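Local coordinates for protein piwi (Drosophila melanogaster, PDB 6KR6), which binds piRNAs and, in complex with them, represses transposable elements in the germline, at residues K173-E178 against H374-T379; S610-C615 against S797-A802. All coordinates share one frame; numbering follows the deposited sequence.

The two contacts lie on opposite sides of the chain's centre, about 52 Å apart between centres and about 33 Å between nearest atoms, so neither touches the other. Interaction 1 packs the loop 173-178 against the end of helix 362-378, with the PAZ domain carried by the intervening chain; its nearest atom is about 29 Å from the bound nucleic acid. Interaction 2 belongs to the RNase H-like Piwi domain, where strand 608-614 meets the loop 797-802. It lies nearer the working parts: its nearest atom is about 13 Å from the nucleic acid, and the Val-612 side chain is about 9 Å from that of Asp-581, a predicted active-site residue.

Interaction 1: K173-E178 against H374-T379; sequences KGLNLE and HRLQNT
CG of Leu-175 stands anti to its carbonyl carbon (chi1 -54°), and although CB sets off past the helix, this turn brings both methyls against Leu-376 and Thr-379; Arg-375 sets CG anti to its backbone N (chi1 165°) and runs extended from CG to NE, its guanidinium arriving at a slant to Leu-177. CD1 of Leu-175 meets Leu-376 CD1 at 3.6 Å, the two side chains standing at about a right angle, and CD2 lies 3.5 Å from Leu-376 CA, against the helix backbone itself. CD2 also meets Thr-379 OG1 at 3.4 Å. Leucine suits this buried place because its two methyls can meet different parts of the helix. Leu-177 CG lies over one face of the Arg-375 guanidinium, its CD2 touching NH2 at 3.4 Å, and NH2 gives Leu-175 O a weak hydrogen bond (3.3 Å, 133° at the hydrogen). Thr-379 lies between helices 362-378 and 380-388. Its OG1 donates to Arg-375 O at 2.9 Å, and its own N reaches that oxygen from the opposite face of the carbonyl plane, so two bonds grip it. Its CG2 meets Gly-174 O at 3.4 Å. With an alanine in place of Thr-379, Arg-375 O would probably lose one donor and a gap would probably open beside Gly-174 and Leu-175. Around this core, Leu-177 rests on Leu-184 of strand 183-193, whose Asp-186 forms a long, weak ion pair with Arg-375, Leu-376 reaches Leu-393 of strand 392-405, and Leu-175 touches Ser-382 of helix 380-388.

Interaction 2: S610-C615 against S797-A802; sequences STVTEC and SIPQNA. With HG (mercury (II) ion), chain I.
The flat group here is the peptide joining Val-612 to Thr-613, and the puckered ring of Pro-799 lies close by. To one side of that peptide's plane stands the end of Ile-798: its CD1 is 3.8 Å from Val-612 O and equally far from Thr-613 CA, and its CG2 lies beside the same oxygen at 3.9 Å. The proline ring offers its CD corner to Val-612 CG2 at 4.0 Å, the two side chains meeting at about a right angle. Ile-798 reaches the strand although its CB does not aim there, because chi1 and chi2 near -60° fold CD1 over the strand backbone at Val-612 and Thr-613. A branched isoleucine can thus spread two methyls along one peptide, while the proline ring restricts its own phi (-65°).

Farther along, Cys-615 SG lies 2.8 Å from a mercury ion, a long bond, and doubtful because a second conformer is modelled, though soft sulfur has a known affinity for mercury. Val-612 also packs on Leu-787 and Val-791 of helix 779-795. Strand 608-614 pairs with strand 592-599 through backbone bonds of Thr-611 and Thr-613, and Ser-610 bonds through its backbone to Glu-804, tying the C-terminal tail to the RNase H-like core. The contact between strand and loop is modest, two methyls over a peptide plus one methyl-methylene touch, so its hold is probably dispersion, with only partial shielding from water.

Interaction 1: K173-E178 against H374-T379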
loop_
_atom_site.group_PDB
_atom_site.type_symbol
_atom_site.label_atom_id
_atom_site.label_comp_id
_atom_site.label_asym_id
_atom_site.label_seq_id
_atom_site.Cartn_x
_atom_site.Cartn_y
_atom_site.Cartn_z
ATOM N N LYS A 173 -10.996 24.736 -4.899
ATOM C CA LYS A 173 -12.251 25.212 -4.325
ATOM C C LYS A 173 -13.215 25.703 -5.400
ATOM O O LYS A 173 -14.435 25.639 -5.211
ATOM C CB LYS A 173 -11.978 26.325 -3.312
ATOM N N GLY A 174 -12.694 26.189 -6.529
ATOM C CA GLY A 174 -13.564 26.651 -7.597
ATOM C C GLY A 174 -14.391 25.542 -8.217
ATOM O O GLY A 174 -15.502 25.784 -8.697
ATOM N N LEU A 175 -13.869 24.314 -8.214
ATOM C CA LEU A 175 -14.608 23.177 -8.747
ATOM C C LEU A 175 -15.774 22.767 -7.860
ATOM O O LEU A 175 -16.612 21.973 -8.301
ATOM C CB LEU A 175 -13.670 21.986 -8.941
ATOM C CG LEU A 175 -12.430 22.256 -9.788
ATOM C CD1 LEU A 175 -11.691 20.959 -10.071
ATOM C CD2 LEU A 175 -12.824 22.951 -11.075
ATOM N N ASN A 176 -15.841 23.285 -6.635
ATOM C CA ASN A 176 -16.891 22.960 -5.673
ATOM C C ASN A 176 -16.996 21.449 -5.471
ATOM O O ASN A 176 -18.043 20.828 -5.668
ATOM C CB ASN A 176 -18.233 23.560 -6.096
ATOM C CG ASN A 176 -19.260 23.528 -4.982
ATOM O OD1 ASN A 176 -18.913 23.386 -3.809
ATOM N ND2 ASN A 176 -20.531 23.659 -5.342
ATOM N N LEU A 177 -15.871 20.860 -5.081
ATOM C CA LEU A 177 -15.799 19.453 -4.721
ATOM C C LEU A 177 -15.393 19.339 -3.259
ATOM O O LEU A 177 -14.611 20.155 -2.760
ATOM C CB LEU A 177 -14.800 18.696 -5.605
ATOM C CG LEU A 177 -15.090 18.675 -7.108
ATOM C CD1 LEU A 177 -14.088 17.795 -7.842
ATOM C CD2 LEU A 177 -16.513 18.211 -7.372
ATOM N N GLU A 178 -15.938 18.337 -2.575
ATOM C CA GLU A 178 -15.578 18.095 -1.185
ATOM C C GLU A 178 -14.084 17.820 -1.077
ATOM O O GLU A 178 -13.584 16.830 -1.618
ATOM C CB GLU A 178 -16.383 16.922 -0.628
ATOM N N HIS A 374 -9.993 19.286 -18.260
ATOM C CA HIS A 374 -10.816 20.231 -19.004
ATOM C C HIS A 374 -11.910 20.827 -18.126
ATOM O O HIS A 374 -12.293 21.985 -18.322
ATOM C CB HIS A 374 -11.419 19.554 -20.234
ATOM C CG HIS A 374 -11.729 20.503 -21.349
ATOM N ND1 HIS A 374 -10.806 21.403 -21.837
ATOM C CD2 HIS A 374 -12.857 20.690 -22.074
ATOM C CE1 HIS A 374 -11.353 22.105 -22.813
ATOM N NE2 HIS A 374 -12.597 21.692 -22.977
ATOM N N ARG A 375 -12.411 20.066 -17.149
ATOM C CA ARG A 375 -13.381 20.619 -16.209
ATOM C C ARG A 375 -12.758 21.729 -15.374
ATOM O O ARG A 375 -13.328 22.818 -15.241
ATOM C CB ARG A 375 -13.937 19.523 -15.301
ATOM C CG ARG A 375 -14.662 20.087 -14.087
ATOM C CD ARG A 375 -15.276 19.009 -13.214
ATOM N NE ARG A 375 -16.029 19.601 -12.111
ATOM C CZ ARG A 375 -16.807 18.917 -11.280
ATOM N NH1 ARG A 375 -16.943 17.606 -11.420
ATOM N NH2 ARG A 375 -17.453 19.547 -10.309
ATOM N N LEU A 376 -11.584 21.466 -14.793
ATOM C CA LEU A 376 -10.912 22.507 -14.023
ATOM C C LEU A 376 -10.543 23.695 -14.900
ATOM O O LEU A 376 -10.546 24.841 -14.434
ATOM C CB LEU A 376 -9.671 21.939 -13.333
ATOM C CG LEU A 376 -8.940 22.863 -12.353
ATOM C CD1 LEU A 376 -8.442 22.076 -11.162
ATOM C CD2 LEU A 376 -7.779 23.571 -13.030
ATOM N N GLN A 377 -10.241 23.445 -16.175
ATOM C CA GLN A 377 -9.843 24.519 -17.075
ATOM C C GLN A 377 -11.031 25.377 -17.492
ATOM O O GLN A 377 -10.868 26.575 -17.748
ATOM C CB GLN A 377 -9.156 23.927 -18.305
ATOM C CG GLN A 377 -8.274 24.899 -19.066
ATOM C CD GLN A 377 -6.912 25.081 -18.423
ATOM O OE1 GLN A 377 -6.650 24.569 -17.335
ATOM N NE2 GLN A 377 -6.033 25.810 -19.101
ATOM N N ASN A 378 -12.225 24.787 -17.576
ATOM C CA ASN A 378 -13.406 25.545 -17.970
ATOM C C ASN A 378 -14.044 26.290 -16.807
ATOM O O ASN A 378 -14.765 27.267 -17.038
ATOM C CB ASN A 378 -14.439 24.616 -18.613
ATOM C CG ASN A 378 -13.945 24.003 -19.910
ATOM O OD1 ASN A 378 -13.158 24.610 -20.636
ATOM N ND2 ASN A 378 -14.406 22.793 -20.208
ATOM N N THR A 379 -13.798 25.863 -15.578
ATOM C CA THR A 379 -14.364 26.538 -14.416
ATOM C C THR A 379 -13.694 27.893 -14.229
ATOM O O THR A 379 -12.484 27.943 -13.970
ATOM C CB THR A 379 -14.188 25.683 -13.163
ATOM O OG1 THR A 379 -14.878 24.437 -13.330
ATOM C CG2 THR A 379 -14.745 26.406 -11.941
#

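Interaction 2: S610-C615 against S797-A802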
loop_
_atom_site.group_PDB
_atom_site.type_symbol
_atom_site.label_atom_id
_atom_site.label_comp_id
_atom_site.label_asym_id
_atom_site.label_seq_id
_atom_site.Cartn_x
_atom_site.Cartn_y
_atom_site.Cartn_z
ATOM N N SER A 610 12.725 -18.289 7.352
ATOM C CA SER A 610 11.489 -17.545 7.563
ATOM C C SER A 610 11.050 -17.630 9.015
ATOM O O SER A 610 10.915 -18.730 9.562
ATOM C CB SER A 610 10.380 -18.072 6.648
ATOM O OG SER A 610 10.294 -19.484 6.711
ATOM N N THR A 611 10.813 -16.471 9.629
ATOM C CA THR A 611 10.292 -16.397 10.989
ATOM C C THR A 611 9.085 -15.470 11.026
ATOM O O THR A 611 8.923 -14.592 10.175
ATOM C CB THR A 611 11.347 -15.893 11.986
ATOM O OG1 THR A 611 12.641 -16.360 11.595
ATOM C CG2 THR A 611 11.043 -16.402 13.389
ATOM N N VAL A 612 8.229 -15.685 12.024
ATOM C CA VAL A 612 7.113 -14.796 12.313
ATOM C C VAL A 612 7.105 -14.524 13.808
ATOM O O VAL A 612 7.565 -15.342 14.613
ATOM C CB VAL A 612 5.748 -15.372 11.875
ATOM C CG1 VAL A 612 4.936 -14.318 11.137
ATOM C CG2 VAL A 612 5.929 -16.626 11.028
ATOM N N THR A 613 6.578 -13.362 14.179
ATOM C CA THR A 613 6.387 -13.054 15.589
ATOM C C THR A 613 5.225 -12.084 15.739
ATOM O O THR A 613 4.870 -11.356 14.810
ATOM C CB THR A 613 7.667 -12.488 16.232
ATOM O OG1 THR A 613 7.554 -12.523 17.661
ATOM C CG2 THR A 613 7.905 -11.052 15.788
ATOM N N GLU A 614 4.632 -12.084 16.926
ATOM C CA GLU A 614 3.569 -11.136 17.225
ATOM C C GLU A 614 4.153 -9.782 17.658
ATOM O O GLU A 614 5.315 -9.672 18.064
ATOM C CB GLU A 614 2.641 -11.684 18.312
ATOM C CG GLU A 614 1.197 -11.205 18.173
ATOM C CD GLU A 614 0.372 -11.453 19.415
ATOM O OE1 GLU A 614 -0.098 -10.462 20.013
ATOM O OE2 GLU A 614 0.200 -12.631 19.797
ATOM N N CYS A 615 3.337 -8.742 17.532
ATOM C CA CYS A 615 3.759 -7.394 17.888
ATOM C C CYS A 615 3.605 -7.127 19.386
ATOM O O CYS A 615 4.444 -6.465 19.996
ATOM C CB CYS A 615 2.986 -6.352 17.085
ATOM S SG CYS A 615 3.385 -6.282 15.306
ATOM N N SER A 797 -1.339 -18.161 15.378
ATOM C CA SER A 797 -0.303 -18.577 16.312
ATOM C C SER A 797 1.006 -18.722 15.550
ATOM O O SER A 797 1.037 -18.709 14.318
ATOM C CB SER A 797 -0.671 -19.882 17.027
ATOM O OG SER A 797 -1.649 -19.653 18.027
ATOM N N ILE A 798 2.087 -18.865 16.302
ATOM C CA ILE A 798 3.424 -18.924 15.710
ATOM C C ILE A 798 3.710 -20.359 15.274
ATOM O O ILE A 798 3.591 -21.281 16.096
ATOM C CB ILE A 798 4.471 -18.430 16.702
ATOM C CG1 ILE A 798 4.162 -16.994 17.129
ATOM C CG2 ILE A 798 5.863 -18.515 16.096
ATOM C CD1 ILE A 798 4.087 -16.016 15.977
ATOM N N PRO A 799 4.075 -20.585 14.017
ATOM C CA PRO A 799 4.417 -21.941 13.577
ATOM C C PRO A 799 5.672 -22.451 14.271
ATOM O O PRO A 799 6.515 -21.684 14.740
ATOM C CB PRO A 799 4.646 -21.781 12.069
ATOM C CG PRO A 799 3.936 -20.511 11.704
ATOM C CD PRO A 799 4.073 -19.625 12.902
ATOM N N GLN A 800 5.781 -23.777 14.330
ATOM C CA GLN A 800 6.926 -24.400 14.981
ATOM C C GLN A 800 8.218 -24.063 14.245
ATOM O O GLN A 800 8.240 -23.871 13.025
ATOM C CB GLN A 800 6.741 -25.917 15.059
ATOM C CG GLN A 800 5.666 -26.353 16.040
ATOM C CD GLN A 800 5.999 -27.665 16.726
ATOM O OE1 GLN A 800 6.980 -28.325 16.383
ATOM N NE2 GLN A 800 5.186 -28.044 17.705
ATOM N N ASN A 801 9.308 -23.999 15.008
ATOM C CA ASN A 801 10.596 -23.547 14.500
ATOM C C ASN A 801 11.324 -24.590 13.663
ATOM O O ASN A 801 12.422 -24.305 13.173
ATOM C CB ASN A 801 11.490 -23.111 15.665
ATOM C CG ASN A 801 10.931 -21.917 16.415
ATOM O OD1 ASN A 801 9.991 -22.047 17.199
ATOM N ND2 ASN A 801 11.512 -20.747 16.182
ATOM N N ALA A 802 10.761 -25.787 13.485
ATOM C CA ALA A 802 11.424 -26.787 12.655
ATOM C C ALA A 802 11.333 -26.460 11.171
ATOM O O ALA A 802 12.153 -26.953 10.388
ATOM C CB ALA A 802 10.829 -28.172 12.918
HETATM HG HG HG I . 5.998 -6.813 14.550
#